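Local atomic coordinates of anastral spindle 2, SAS 4 (Drosophila melanogaster, PDB entry 4BY2), a protein that fuses the Ana2 proline-rich motif to the TCP domain of Sas-4, a centriole assembly protein that probably acts as a tubulin-binding adaptor. Residues M93-L98 and T107-G112; L13-P18 and V114-A119; D130-L135 and H144-G149; T121-T126 and E136-Q141. All coordinates share one frame; numbering follows the deposited sequence.

Contact 1. Residues M93-L98 and T107-G112; sequences MNLRML and TNIREG
Leu95 faces Thr107 across the antiparallel beta hairpin of strands 94-98 and 104-108, in the Sas-4 TCP domain part of the fusion. Two backbone bonds close this hydrogen-bonded pair: Leu95 N gives to Thr107 O at 2.9 Å, and Thr107 N gives to Leu95 O at 2.8 Å. A third runs from Ile109 N to Met93 O, also 2.8 Å and nearly straight at 171°. It carries the ladder one step beyond the strands, to where the chain from Ile109 to Glu111 takes helical backbone angles. Beyond the pair, apolar side chains close up: Leu95 CD1 reaches Ile109 CD1 at 3.8 Å, while Met93 CE lies 3.9 Å from Ile109 CG2. In Met93 a chi1 of -56° sets CG beside the backbone N, over a face of the Arg110 guanidinium, and the bends at chi2 and chi3 then bring the methyl back to Ile109. The Met93 and Arg110 side chains meet at about a right angle. Further out, Asp91 positions both partners, its OD1 forming a salt bridge with Arg110 NH2 and accepting from Met93 N. Met93 CG sits 3.4 Å from the Arg110 guanidinium plane, displaced toward the rim, with Arg110 NH2 its nearest atom.

Contact 2. Residues L13-P18 and V114-A119; sequences LPRLAP and VKYYYA
Arg15 lies along Tyr116, joining the proline-rich Ana2 peptide to strand 113-118 of the Sas-4 TCP domain within this engineered fusion; the peptide runs across the strand at 78°. One direct hydrogen bond links the segments, from Arg15 N to Tyr116 OH (3.1 Å, 156°), and the same hydroxyl is also bonded to Asp103 OD2. Two CH-pi contacts follow. The Arg15 chain, extended from CG to NE, puts CD over the Tyr116 face, 3.8 Å from Arg15 CD to the ring centroid. Its guanidinium lies just 13° from that ring plane. Pro18 CD stands over the centre of the Tyr118 ring, 3.6 Å from the centroid, while Tyr116 CD1 covers the opposite face. Apolar packing adds Ala17 CB, 4.0 Å from Tyr118 CD2. The last kind is water-mediated: a water in the plane of the Arg15 guanidinium accepts from Arg15 NH1 at 3.1 Å and donates to Val114 O at 2.7 Å.

Contact 3. Residues D130-L135 and H144-G149; sequences DGLEIL and HRRKDG
His144 packs against Leu132 and Ile134 in the hairpin of strands 133-136 and 142-145, within the Sas-4 TCP domain part of the fusion. From the backbone outward, His144 CB first meets Leu132 CD1 at 4.1 Å, and that methyl lies near the plane of the ring, at its edge. His144 CG, placed beside the backbone N by chi1 of -57°, is 4.2 Å from Ile134 CG1. His144 ND1 is closer still, 3.4 Å from Ile134 CG1, and His144 CE1 reaches Ile134 CD1 at 3.6 Å. Ile134 and His144 are an antiparallel non-hydrogen-bonded pair whose side chains run side by side. The ring also meets that of His154, on the next strand. One step along, Glu133 and Arg145 form the hydrogen-bonded pair: Glu133 N to Arg145 O and Arg145 N to Glu133 O are both 2.8 Å. Leu132 CD1 also covers one face of the Arg146 guanidinium. At the far end Lys147 lies along the Asp130-Gly131 backbone, Lys147 CD 3.4 Å from Asp130 O. Across the two segments, then, the hydrogen bonds are all backbone and no salt bridge joins them; aliphatic groups pack on His144 and the arginines, and the Arg145 charge has its partner, Glu143, on its own strand.

Contact 4. Residues T121-T126 and E136-Q141; sequences TNTWHT and EFPNGQ
Thr123 turns its methyl to Phe137 through a chi1 of -49°, which sets CG2 anti to the backbone N and OG1 beside it. Thr123 CG2 therefore stands over a face of the Phe137 ring, 4.1 Å from the centroid and 29° off the normal, a CH-pi contact. The same rotation lets Thr123 OG1 donate to Thr121 O, arriving from above that carbonyl plane. These residues lie where strand 123-128 meets the type I turn Phe137-Gly140 of the next hairpin, in the Sas-4 TCP domain part of the fusion. Trp124 and Glu136 form the antiparallel hydrogen-bonded pair between strands 123-128 and 133-136, with Glu136 N to Trp124 O at 2.8 Å and Trp124 N to Glu136 O at 3.1 Å. Glu136, bent at chi2, brings OE1 to 3.6 Å from Trp124 CB, beside Thr126 OG1. Beyond the pair the two chains part, from 5.0 Å between Thr123 CA and Phe137 CA to 6.2 Å between Asn122 CA and Pro138 CA. The Pro138 ring packs at the same end, passing Asn122 in the opposite direction. Asn122 and Thr123 both face Tyr118, a G1 beta bulge, and Asn122 OD1 is bonded to Tyr117 OH. Glu136 O takes two donors, Trp124 N and a water at 2.8 Å; that water also donates to Asn122 O at 2.9 Å, where Pro138 offers no N-H.

How the contacts relate
Contacts 1, 3 and 4 lie within the Sas-4 domain and join neighbouring strands of its extended antiparallel sheet, whereas contact 2 lays the fused Ana2 peptide across a sheet face. Contacts 1 and 3 are surface contacts; contacts 2 and 4 are partly buried. Backbone ladders carry 1, 3 and 4, with basic side chains against aliphatic ones in 1 and 3 and a water at the opening end of 4. Contact 2 relies on aromatic faces instead. Contacts 3 and 4 share strand 133-136, and Thr126 N probably bonds to Ile134 O. Contact 2 reaches both: Tyr118 N probably bonds to Thr123 O, and Pro18 CG packs on Leu135 CD2.

Contact 1. Residues M93-L98 and T107-G112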
loop_
_atom_site.group_PDB
_atom_site.type_symbol
_atom_site.label_atom_id
_atom_site.label_comp_id
_atom_site.label_asym_id
_atom_site.label_seq_id
_atom_site.Cartn_x
_atom_site.Cartn_y
_atom_site.Cartn_z
ATOM N N MET A 93 -4.662 -19.822 11.126
ATOM C CA MET A 93 -4.966 -19.061 9.906
ATOM C C MET A 93 -4.719 -17.562 10.091
ATOM O O MET A 93 -4.330 -16.889 9.135
ATOM C CB MET A 93 -6.414 -19.308 9.435
ATOM C CG MET A 93 -6.753 -20.768 9.207
ATOM S SD MET A 93 -5.901 -21.512 7.799
ATOM C CE MET A 93 -7.021 -21.097 6.485
ATOM N N ASN A 94 -4.957 -17.043 11.313
ATOM C CA ASN A 94 -4.752 -15.639 11.666
ATOM C C ASN A 94 -3.567 -15.471 12.632
ATOM O O ASN A 94 -3.592 -15.979 13.757
ATOM C CB ASN A 94 -6.037 -15.017 12.216
ATOM C CG ASN A 94 -7.112 -14.823 11.169
ATOM O OD1 ASN A 94 -7.530 -15.761 10.477
ATOM N ND2 ASN A 94 -7.599 -13.599 11.044
ATOM N N LEU A 95 -2.518 -14.780 12.165
ATOM C CA LEU A 95 -1.288 -14.532 12.921
ATOM C C LEU A 95 -1.051 -13.035 13.095
ATOM O O LEU A 95 -1.432 -12.258 12.218
ATOM C CB LEU A 95 -0.077 -15.144 12.189
ATOM C CG LEU A 95 -0.094 -16.651 11.936
ATOM C CD1 LEU A 95 -0.516 -16.961 10.512
ATOM C CD2 LEU A 95 1.270 -17.251 12.183
ATOM N N ARG A 96 -0.419 -12.626 14.215
ATOM C CA ARG A 96 -0.060 -11.225 14.448
ATOM C C ARG A 96 1.229 -11.100 15.275
ATOM O O ARG A 96 1.326 -11.635 16.381
ATOM C CB ARG A 96 -1.216 -10.357 15.000
ATOM C CG ARG A 96 -1.751 -10.687 16.389
ATOM C CD ARG A 96 -2.845 -9.711 16.798
ATOM N NE ARG A 96 -2.354 -8.333 16.907
ATOM C CZ ARG A 96 -3.130 -7.253 16.911
ATOM N NH1 ARG A 96 -4.447 -7.371 16.805
ATOM N NH2 ARG A 96 -2.592 -6.045 17.014
ATOM N N MET A 97 2.241 -10.437 14.686
ATOM C CA MET A 97 3.543 -10.208 15.304
ATOM C C MET A 97 3.581 -8.793 15.870
ATOM O O MET A 97 3.529 -7.825 15.111
ATOM C CB MET A 97 4.680 -10.441 14.288
ATOM C CG MET A 97 6.084 -10.271 14.869
ATOM S SD MET A 97 6.708 -11.691 15.808
ATOM C CE MET A 97 7.297 -12.721 14.483
ATOM N N LEU A 98 3.641 -8.683 17.205
ATOM C CA LEU A 98 3.716 -7.410 17.922
ATOM C C LEU A 98 5.195 -7.131 18.213
ATOM O O LEU A 98 5.746 -7.653 19.187
ATOM C CB LEU A 98 2.884 -7.450 19.222
ATOM C CG LEU A 98 1.364 -7.477 19.064
ATOM C CD1 LEU A 98 0.808 -8.883 19.276
ATOM C CD2 LEU A 98 0.703 -6.518 20.036
ATOM N N THR A 107 -1.122 -11.556 9.544
ATOM C CA THR A 107 -1.128 -12.547 8.461
ATOM C C THR A 107 -2.448 -13.318 8.488
ATOM O O THR A 107 -2.667 -14.136 9.381
ATOM C CB THR A 107 0.121 -13.453 8.514
ATOM O OG1 THR A 107 1.294 -12.645 8.606
ATOM C CG2 THR A 107 0.231 -14.378 7.304
ATOM N N ASN A 108 -3.333 -13.023 7.518
ATOM C CA ASN A 108 -4.643 -13.656 7.362
ATOM C C ASN A 108 -4.554 -14.639 6.192
ATOM O O ASN A 108 -4.511 -14.215 5.037
ATOM C CB ASN A 108 -5.728 -12.600 7.105
ATOM C CG ASN A 108 -5.681 -11.406 8.029
ATOM O OD1 ASN A 108 -4.900 -10.464 7.833
ATOM N ND2 ASN A 108 -6.540 -11.405 9.037
ATOM N N ILE A 109 -4.467 -15.947 6.495
ATOM C CA ILE A 109 -4.349 -17.011 5.489
ATOM C C ILE A 109 -5.690 -17.222 4.763
ATOM O O ILE A 109 -5.692 -17.544 3.572
ATOM C CB ILE A 109 -3.741 -18.316 6.101
ATOM C CG1 ILE A 109 -2.295 -18.061 6.593
ATOM C CG2 ILE A 109 -3.774 -19.501 5.111
ATOM C CD1 ILE A 109 -1.749 -19.062 7.602
ATOM N N ARG A 110 -6.819 -16.997 5.465
ATOM C CA ARG A 110 -8.157 -17.136 4.882
ATOM C C ARG A 110 -8.452 -16.025 3.872
ATOM O O ARG A 110 -9.040 -16.290 2.821
ATOM C CB ARG A 110 -9.236 -17.188 5.973
ATOM C CG ARG A 110 -9.838 -18.570 6.142
ATOM C CD ARG A 110 -10.960 -18.580 7.154
ATOM N NE ARG A 110 -10.476 -18.715 8.528
ATOM C CZ ARG A 110 -10.306 -19.874 9.157
ATOM N NH1 ARG A 110 -10.555 -21.019 8.534
ATOM N NH2 ARG A 110 -9.885 -19.897 10.412
ATOM N N GLU A 111 -8.020 -14.793 4.185
ATOM C CA GLU A 111 -8.214 -13.619 3.330
ATOM C C GLU A 111 -7.038 -13.402 2.357
ATOM O O GLU A 111 -7.139 -12.563 1.462
ATOM C CB GLU A 111 -8.472 -12.355 4.177
ATOM C CG GLU A 111 -9.680 -12.441 5.101
ATOM C CD GLU A 111 -9.386 -12.848 6.535
ATOM O OE1 GLU A 111 -8.743 -13.902 6.746
ATOM O OE2 GLU A 111 -9.839 -12.129 7.453
ATOM N N GLY A 112 -5.951 -14.162 2.540
ATOM C CA GLY A 112 -4.734 -14.078 1.733
ATOM C C GLY A 112 -4.079 -12.710 1.805
ATOM O O GLY A 112 -3.646 -12.175 0.782
#

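Contact 2. Residues L13-P18 and V114-A119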
loop_
_atom_site.group_PDB
_atom_site.type_symbol
_atom_site.label_atom_id
_atom_site.label_comp_id
_atom_site.label_asym_id
_atom_site.label_seq_id
_atom_site.Cartn_x
_atom_site.Cartn_y
_atom_site.Cartn_z
ATOM N N LEU A 13 12.459 -9.192 12.406
ATOM C CA LEU A 13 13.010 -7.838 12.357
ATOM C C LEU A 13 12.011 -6.881 11.688
ATOM O O LEU A 13 11.399 -7.254 10.679
ATOM C CB LEU A 13 14.352 -7.811 11.615
ATOM C CG LEU A 13 15.594 -8.026 12.475
ATOM C CD1 LEU A 13 16.770 -8.463 11.627
ATOM C CD2 LEU A 13 15.948 -6.769 13.274
ATOM N N PRO A 14 11.820 -5.650 12.224
ATOM C CA PRO A 14 10.852 -4.727 11.609
ATOM C C PRO A 14 11.275 -4.194 10.244
ATOM O O PRO A 14 12.468 -4.071 9.963
ATOM C CB PRO A 14 10.718 -3.598 12.641
ATOM C CG PRO A 14 11.386 -4.100 13.887
ATOM C CD PRO A 14 12.439 -5.043 13.417
ATOM N N ARG A 15 10.279 -3.891 9.396
ATOM C CA ARG A 15 10.465 -3.345 8.048
ATOM C C ARG A 15 10.860 -1.869 8.126
ATOM O O ARG A 15 10.556 -1.199 9.117
ATOM C CB ARG A 15 9.161 -3.461 7.240
ATOM C CG ARG A 15 8.755 -4.870 6.840
ATOM C CD ARG A 15 7.390 -4.832 6.181
ATOM N NE ARG A 15 6.958 -6.140 5.688
ATOM C CZ ARG A 15 5.807 -6.361 5.061
ATOM N NH1 ARG A 15 4.957 -5.362 4.847
ATOM N NH2 ARG A 15 5.496 -7.580 4.643
ATOM N N LEU A 16 11.512 -1.356 7.067
ATOM C CA LEU A 16 11.889 0.055 6.977
ATOM C C LEU A 16 10.673 0.850 6.493
ATOM O O LEU A 16 10.103 0.524 5.446
ATOM C CB LEU A 16 13.099 0.258 6.043
ATOM C CG LEU A 16 14.453 -0.217 6.584
ATOM C CD1 LEU A 16 15.366 -0.670 5.457
ATOM C CD2 LEU A 16 15.121 0.855 7.437
ATOM N N ALA A 17 10.249 1.854 7.292
ATOM C CA ALA A 17 9.080 2.702 7.034
ATOM C C ALA A 17 9.151 3.470 5.713
ATOM O O ALA A 17 10.138 4.168 5.471
ATOM C CB ALA A 17 8.844 3.660 8.193
ATOM N N PRO A 18 8.119 3.349 4.844
ATOM C CA PRO A 18 8.156 4.063 3.560
ATOM C C PRO A 18 7.827 5.552 3.662
ATOM O O PRO A 18 7.315 6.031 4.676
ATOM C CB PRO A 18 7.126 3.311 2.718
ATOM C CG PRO A 18 6.144 2.824 3.704
ATOM C CD PRO A 18 6.888 2.543 4.971
ATOM N N VAL A 114 -1.447 -9.795 4.035
ATOM C CA VAL A 114 -0.359 -9.475 4.953
ATOM C C VAL A 114 -0.480 -7.964 5.206
ATOM O O VAL A 114 -0.276 -7.165 4.292
ATOM C CB VAL A 114 1.046 -9.891 4.422
ATOM C CG1 VAL A 114 2.137 -9.576 5.443
ATOM C CG2 VAL A 114 1.089 -11.372 4.045
ATOM N N LYS A 115 -0.900 -7.587 6.419
ATOM C CA LYS A 115 -1.057 -6.187 6.817
ATOM C C LYS A 115 0.097 -5.790 7.731
ATOM O O LYS A 115 0.471 -6.566 8.606
ATOM C CB LYS A 115 -2.404 -5.953 7.524
ATOM C CG LYS A 115 -3.607 -5.988 6.595
ATOM C CD LYS A 115 -4.875 -5.527 7.299
ATOM C CE LYS A 115 -6.052 -5.446 6.358
ATOM N NZ LYS A 115 -7.306 -5.094 7.075
ATOM N N TYR A 116 0.674 -4.597 7.521
ATOM C CA TYR A 116 1.784 -4.109 8.337
ATOM C C TYR A 116 1.538 -2.687 8.808
ATOM O O TYR A 116 1.271 -1.812 7.991
ATOM C CB TYR A 116 3.130 -4.217 7.592
ATOM C CG TYR A 116 4.338 -4.129 8.506
ATOM C CD1 TYR A 116 4.818 -2.898 8.946
ATOM C CD2 TYR A 116 4.993 -5.277 8.940
ATOM C CE1 TYR A 116 5.911 -2.812 9.802
ATOM C CE2 TYR A 116 6.103 -5.202 9.780
ATOM C CZ TYR A 116 6.559 -3.967 10.208
ATOM O OH TYR A 116 7.650 -3.875 11.042
ATOM N N TYR A 117 1.656 -2.453 10.124
ATOM C CA TYR A 117 1.481 -1.128 10.704
ATOM C C TYR A 117 2.820 -0.550 11.154
ATOM O O TYR A 117 3.453 -1.095 12.053
ATOM C CB TYR A 117 0.458 -1.152 11.858
ATOM C CG TYR A 117 0.217 0.201 12.501
ATOM C CD1 TYR A 117 -0.455 1.211 11.816
ATOM C CD2 TYR A 117 0.648 0.468 13.796
ATOM C CE1 TYR A 117 -0.686 2.454 12.402
ATOM C CE2 TYR A 117 0.412 1.704 14.397
ATOM C CZ TYR A 117 -0.246 2.699 13.691
ATOM O OH TYR A 117 -0.483 3.920 14.273
ATOM N N TYR A 118 3.260 0.541 10.502
ATOM C CA TYR A 118 4.491 1.259 10.840
ATOM C C TYR A 118 4.063 2.256 11.912
ATOM O O TYR A 118 3.455 3.286 11.603
ATOM C CB TYR A 118 5.095 1.963 9.608
ATOM C CG TYR A 118 5.350 1.048 8.429
ATOM C CD1 TYR A 118 4.374 0.838 7.459
ATOM C CD2 TYR A 118 6.575 0.404 8.272
ATOM C CE1 TYR A 118 4.602 -0.004 6.373
ATOM C CE2 TYR A 118 6.819 -0.431 7.182
ATOM C CZ TYR A 118 5.825 -0.639 6.238
ATOM O OH TYR A 118 6.045 -1.461 5.160
ATOM N N ALA A 119 4.287 1.880 13.183
ATOM C CA ALA A 119 3.879 2.626 14.371
ATOM C C ALA A 119 4.400 4.049 14.455
ATOM O O ALA A 119 3.627 4.945 14.801
ATOM C CB ALA A 119 4.253 1.857 15.622
HETATM O O HOH W 1 2.238 -6.336 3.715
#

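Contact 3. Residues D130-L135 and H144-G149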
loop_
_atom_site.group_PDB
_atom_site.type_symbol
_atom_site.label_atom_id
_atom_site.label_comp_id
_atom_site.label_asym_id
_atom_site.label_seq_id
_atom_site.Cartn_x
_atom_site.Cartn_y
_atom_site.Cartn_z
ATOM N N ASP A 130 -2.890 -11.622 -5.222
ATOM C CA ASP A 130 -2.737 -11.296 -6.648
ATOM C C ASP A 130 -1.506 -10.428 -6.982
ATOM O O ASP A 130 -1.182 -10.259 -8.161
ATOM C CB ASP A 130 -4.028 -10.652 -7.200
ATOM C CG ASP A 130 -4.401 -9.281 -6.651
ATOM O OD1 ASP A 130 -3.832 -8.875 -5.611
ATOM O OD2 ASP A 130 -5.280 -8.626 -7.247
ATOM N N GLY A 131 -0.852 -9.891 -5.952
ATOM C CA GLY A 131 0.337 -9.058 -6.096
ATOM C C GLY A 131 0.146 -7.595 -5.745
ATOM O O GLY A 131 1.128 -6.847 -5.702
ATOM N N LEU A 132 -1.108 -7.172 -5.496
ATOM C CA LEU A 132 -1.439 -5.791 -5.149
ATOM C C LEU A 132 -0.940 -5.403 -3.755
ATOM O O LEU A 132 -1.133 -6.144 -2.792
ATOM C CB LEU A 132 -2.954 -5.515 -5.304
ATOM C CG LEU A 132 -3.480 -4.119 -4.889
ATOM C CD1 LEU A 132 -3.087 -3.034 -5.888
ATOM C CD2 LEU A 132 -4.968 -4.132 -4.725
ATOM N N GLU A 133 -0.287 -4.237 -3.669
ATOM C CA GLU A 133 0.227 -3.654 -2.434
ATOM C C GLU A 133 -0.387 -2.271 -2.253
ATOM O O GLU A 133 -0.294 -1.427 -3.147
ATOM C CB GLU A 133 1.761 -3.595 -2.442
ATOM C CG GLU A 133 2.409 -4.876 -1.947
ATOM C CD GLU A 133 3.840 -5.104 -2.397
ATOM O OE1 GLU A 133 4.674 -4.181 -2.246
ATOM O OE2 GLU A 133 4.132 -6.223 -2.879
ATOM N N ILE A 134 -1.055 -2.062 -1.114
ATOM C CA ILE A 134 -1.723 -0.807 -0.787
ATOM C C ILE A 134 -1.083 -0.140 0.432
ATOM O O ILE A 134 -1.022 -0.743 1.505
ATOM C CB ILE A 134 -3.266 -0.996 -0.641
ATOM C CG1 ILE A 134 -3.909 -1.393 -1.988
ATOM C CG2 ILE A 134 -3.936 0.255 -0.052
ATOM C CD1 ILE A 134 -5.410 -1.742 -1.932
ATOM N N LEU A 135 -0.628 1.113 0.257
ATOM C CA LEU A 135 -0.044 1.942 1.309
ATOM C C LEU A 135 -1.064 2.982 1.760
ATOM O O LEU A 135 -1.668 3.633 0.915
ATOM C CB LEU A 135 1.219 2.641 0.803
ATOM C CG LEU A 135 2.516 1.866 0.945
ATOM C CD1 LEU A 135 3.612 2.497 0.103
ATOM C CD2 LEU A 135 2.951 1.789 2.407
ATOM N N HIS A 144 -1.316 2.405 -4.620
ATOM C CA HIS A 144 -1.620 1.065 -5.127
ATOM C C HIS A 144 -0.541 0.616 -6.096
ATOM O O HIS A 144 -0.281 1.311 -7.081
ATOM C CB HIS A 144 -2.996 1.039 -5.825
ATOM C CG HIS A 144 -4.134 1.495 -4.967
ATOM N ND1 HIS A 144 -5.095 0.613 -4.524
ATOM C CD2 HIS A 144 -4.437 2.735 -4.517
ATOM C CE1 HIS A 144 -5.944 1.335 -3.809
ATOM N NE2 HIS A 144 -5.589 2.618 -3.780
ATOM N N ARG A 145 0.092 -0.538 -5.819
ATOM C CA ARG A 145 1.149 -1.091 -6.669
ATOM C C ARG A 145 0.856 -2.541 -7.056
ATOM O O ARG A 145 0.760 -3.406 -6.185
ATOM C CB ARG A 145 2.530 -0.940 -6.010
ATOM C CG ARG A 145 3.081 0.478 -6.080
ATOM C CD ARG A 145 4.305 0.656 -5.206
ATOM N NE ARG A 145 4.955 1.946 -5.446
ATOM C CZ ARG A 145 4.731 3.047 -4.736
ATOM N NH1 ARG A 145 3.876 3.031 -3.722
ATOM N NH2 ARG A 145 5.365 4.174 -5.032
ATOM N N ARG A 146 0.688 -2.792 -8.366
ATOM C CA ARG A 146 0.381 -4.110 -8.927
ATOM C C ARG A 146 1.632 -4.836 -9.444
ATOM O O ARG A 146 2.702 -4.227 -9.542
ATOM C CB ARG A 146 -0.691 -3.991 -10.025
ATOM C CG ARG A 146 -2.081 -3.683 -9.481
ATOM C CD ARG A 146 -2.972 -3.028 -10.516
ATOM N NE ARG A 146 -3.529 -1.765 -10.026
ATOM C CZ ARG A 146 -4.745 -1.632 -9.502
ATOM N NH1 ARG A 146 -5.551 -2.681 -9.400
ATOM N NH2 ARG A 146 -5.167 -0.445 -9.083
ATOM N N LYS A 147 1.490 -6.147 -9.757
ATOM C CA LYS A 147 2.552 -7.030 -10.258
ATOM C C LYS A 147 3.167 -6.568 -11.585
ATOM O O LYS A 147 4.384 -6.681 -11.758
ATOM C CB LYS A 147 2.041 -8.476 -10.384
ATOM C CG LYS A 147 2.460 -9.379 -9.234
ATOM C CD LYS A 147 1.948 -10.802 -9.424
ATOM C CE LYS A 147 2.268 -11.683 -8.240
ATOM N NZ LYS A 147 1.657 -13.031 -8.374
ATOM N N ASP A 148 2.330 -6.061 -12.514
ATOM C CA ASP A 148 2.739 -5.574 -13.840
ATOM C C ASP A 148 3.717 -4.395 -13.790
ATOM O O ASP A 148 4.625 -4.320 -14.621
ATOM C CB ASP A 148 1.515 -5.237 -14.720
ATOM C CG ASP A 148 0.423 -4.394 -14.071
ATOM O OD1 ASP A 148 0.742 -3.601 -13.158
ATOM O OD2 ASP A 148 -0.744 -4.510 -14.496
ATOM N N GLY A 149 3.522 -3.504 -12.820
ATOM C CA GLY A 149 4.353 -2.321 -12.627
ATOM C C GLY A 149 3.569 -1.035 -12.456
ATOM O O GLY A 149 4.166 0.009 -12.177
#

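Contact 4. Residues T121-T126 and E136-Q141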
loop_
_atom_site.group_PDB
_atom_site.type_symbol
_atom_site.label_atom_id
_atom_site.label_comp_id
_atom_site.label_asym_id
_atom_site.label_seq_id
_atom_site.Cartn_x
_atom_site.Cartn_y
_atom_site.Cartn_z
ATOM N N THR A 121 5.440 6.117 12.002
ATOM C CA THR A 121 4.905 6.946 10.922
ATOM C C THR A 121 3.374 6.827 10.721
ATOM O O THR A 121 2.846 7.469 9.809
ATOM C CB THR A 121 5.676 6.671 9.619
ATOM O OG1 THR A 121 5.824 5.263 9.440
ATOM C CG2 THR A 121 7.045 7.337 9.596
ATOM N N ASN A 122 2.664 6.037 11.574
ATOM C CA ASN A 122 1.202 5.824 11.535
ATOM C C ASN A 122 0.707 5.400 10.128
ATOM O O ASN A 122 -0.327 5.867 9.645
ATOM C CB ASN A 122 0.460 7.069 12.082
ATOM C CG ASN A 122 -1.016 6.889 12.371
ATOM O OD1 ASN A 122 -1.523 5.776 12.554
ATOM N ND2 ASN A 122 -1.741 7.996 12.428
ATOM N N THR A 123 1.471 4.502 9.482
ATOM C CA THR A 123 1.220 4.029 8.121
ATOM C C THR A 123 0.851 2.548 8.084
ATOM O O THR A 123 1.413 1.749 8.832
ATOM C CB THR A 123 2.450 4.349 7.239
ATOM O OG1 THR A 123 2.824 5.717 7.426
ATOM C CG2 THR A 123 2.224 4.078 5.748
ATOM N N TRP A 124 -0.074 2.188 7.184
ATOM C CA TRP A 124 -0.522 0.820 6.953
ATOM C C TRP A 124 -0.058 0.330 5.578
ATOM O O TRP A 124 -0.078 1.098 4.616
ATOM C CB TRP A 124 -2.052 0.751 7.032
ATOM C CG TRP A 124 -2.593 0.658 8.425
ATOM C CD1 TRP A 124 -3.143 1.666 9.163
ATOM C CD2 TRP A 124 -2.638 -0.514 9.245
ATOM N NE1 TRP A 124 -3.531 1.191 10.395
ATOM C CE2 TRP A 124 -3.242 -0.148 10.469
ATOM C CE3 TRP A 124 -2.224 -1.846 9.067
ATOM C CZ2 TRP A 124 -3.426 -1.059 11.516
ATOM C CZ3 TRP A 124 -2.417 -2.751 10.099
ATOM C CH2 TRP A 124 -3.009 -2.355 11.309
ATOM N N HIS A 125 0.341 -0.946 5.482
ATOM C CA HIS A 125 0.744 -1.569 4.219
ATOM C C HIS A 125 0.058 -2.930 4.075
ATOM O O HIS A 125 0.329 -3.843 4.857
ATOM C CB HIS A 125 2.273 -1.677 4.086
ATOM C CG HIS A 125 2.730 -2.314 2.807
ATOM N ND1 HIS A 125 2.890 -1.577 1.650
ATOM C CD2 HIS A 125 3.060 -3.601 2.550
ATOM C CE1 HIS A 125 3.305 -2.432 0.729
ATOM N NE2 HIS A 125 3.421 -3.663 1.222
ATOM N N THR A 126 -0.850 -3.054 3.085
ATOM C CA THR A 126 -1.580 -4.296 2.841
ATOM C C THR A 126 -1.107 -4.981 1.566
ATOM O O THR A 126 -1.088 -4.364 0.504
ATOM C CB THR A 126 -3.101 -4.065 2.871
ATOM O OG1 THR A 126 -3.438 -3.275 4.011
ATOM C CG2 THR A 126 -3.893 -5.370 2.906
ATOM N N GLU A 136 -1.272 3.128 3.076
ATOM C CA GLU A 136 -2.235 4.085 3.629
ATOM C C GLU A 136 -1.526 5.045 4.584
ATOM O O GLU A 136 -1.110 4.641 5.672
ATOM C CB GLU A 136 -3.405 3.362 4.336
ATOM C CG GLU A 136 -4.262 2.500 3.421
ATOM C CD GLU A 136 -4.573 1.114 3.954
ATOM O OE1 GLU A 136 -3.690 0.228 3.872
ATOM O OE2 GLU A 136 -5.710 0.908 4.437
ATOM N N PHE A 137 -1.379 6.310 4.162
ATOM C CA PHE A 137 -0.717 7.366 4.928
ATOM C C PHE A 137 -1.701 8.144 5.826
ATOM O O PHE A 137 -2.891 8.174 5.503
ATOM C CB PHE A 137 0.087 8.285 3.988
ATOM C CG PHE A 137 1.257 7.581 3.339
ATOM C CD1 PHE A 137 2.459 7.419 4.020
ATOM C CD2 PHE A 137 1.146 7.049 2.060
ATOM C CE1 PHE A 137 3.533 6.744 3.428
ATOM C CE2 PHE A 137 2.222 6.377 1.467
ATOM C CZ PHE A 137 3.405 6.224 2.158
ATOM N N PRO A 138 -1.250 8.756 6.958
ATOM C CA PRO A 138 -2.198 9.448 7.863
ATOM C C PRO A 138 -3.035 10.589 7.276
ATOM O O PRO A 138 -4.088 10.898 7.834
ATOM C CB PRO A 138 -1.303 9.967 8.993
ATOM C CG PRO A 138 -0.088 9.137 8.940
ATOM C CD PRO A 138 0.121 8.779 7.510
ATOM N N ASN A 139 -2.578 11.216 6.177
ATOM C CA ASN A 139 -3.270 12.326 5.507
ATOM C C ASN A 139 -4.364 11.881 4.530
ATOM O O ASN A 139 -5.022 12.725 3.920
ATOM C CB ASN A 139 -2.257 13.244 4.806
ATOM C CG ASN A 139 -1.446 12.603 3.698
ATOM O OD1 ASN A 139 -1.370 11.375 3.552
ATOM N ND2 ASN A 139 -0.796 13.432 2.900
ATOM N N GLY A 140 -4.542 10.573 4.392
ATOM C CA GLY A 140 -5.521 9.987 3.487
ATOM C C GLY A 140 -4.936 9.527 2.166
ATOM O O GLY A 140 -5.669 8.980 1.336
ATOM N N GLN A 141 -3.613 9.740 1.951
ATOM C CA GLN A 141 -2.943 9.326 0.720
ATOM C C GLN A 141 -2.787 7.806 0.654
ATOM O O GLN A 141 -2.235 7.194 1.570
ATOM C CB GLN A 141 -1.600 10.046 0.515
ATOM C CG GLN A 141 -1.061 9.918 -0.910
ATOM C CD GLN A 141 0.263 10.605 -1.108
ATOM O OE1 GLN A 141 0.409 11.815 -0.902
ATOM N NE2 GLN A 141 1.248 9.854 -1.579
HETATM O O HOH W 2 -2.663 5.171 8.002
#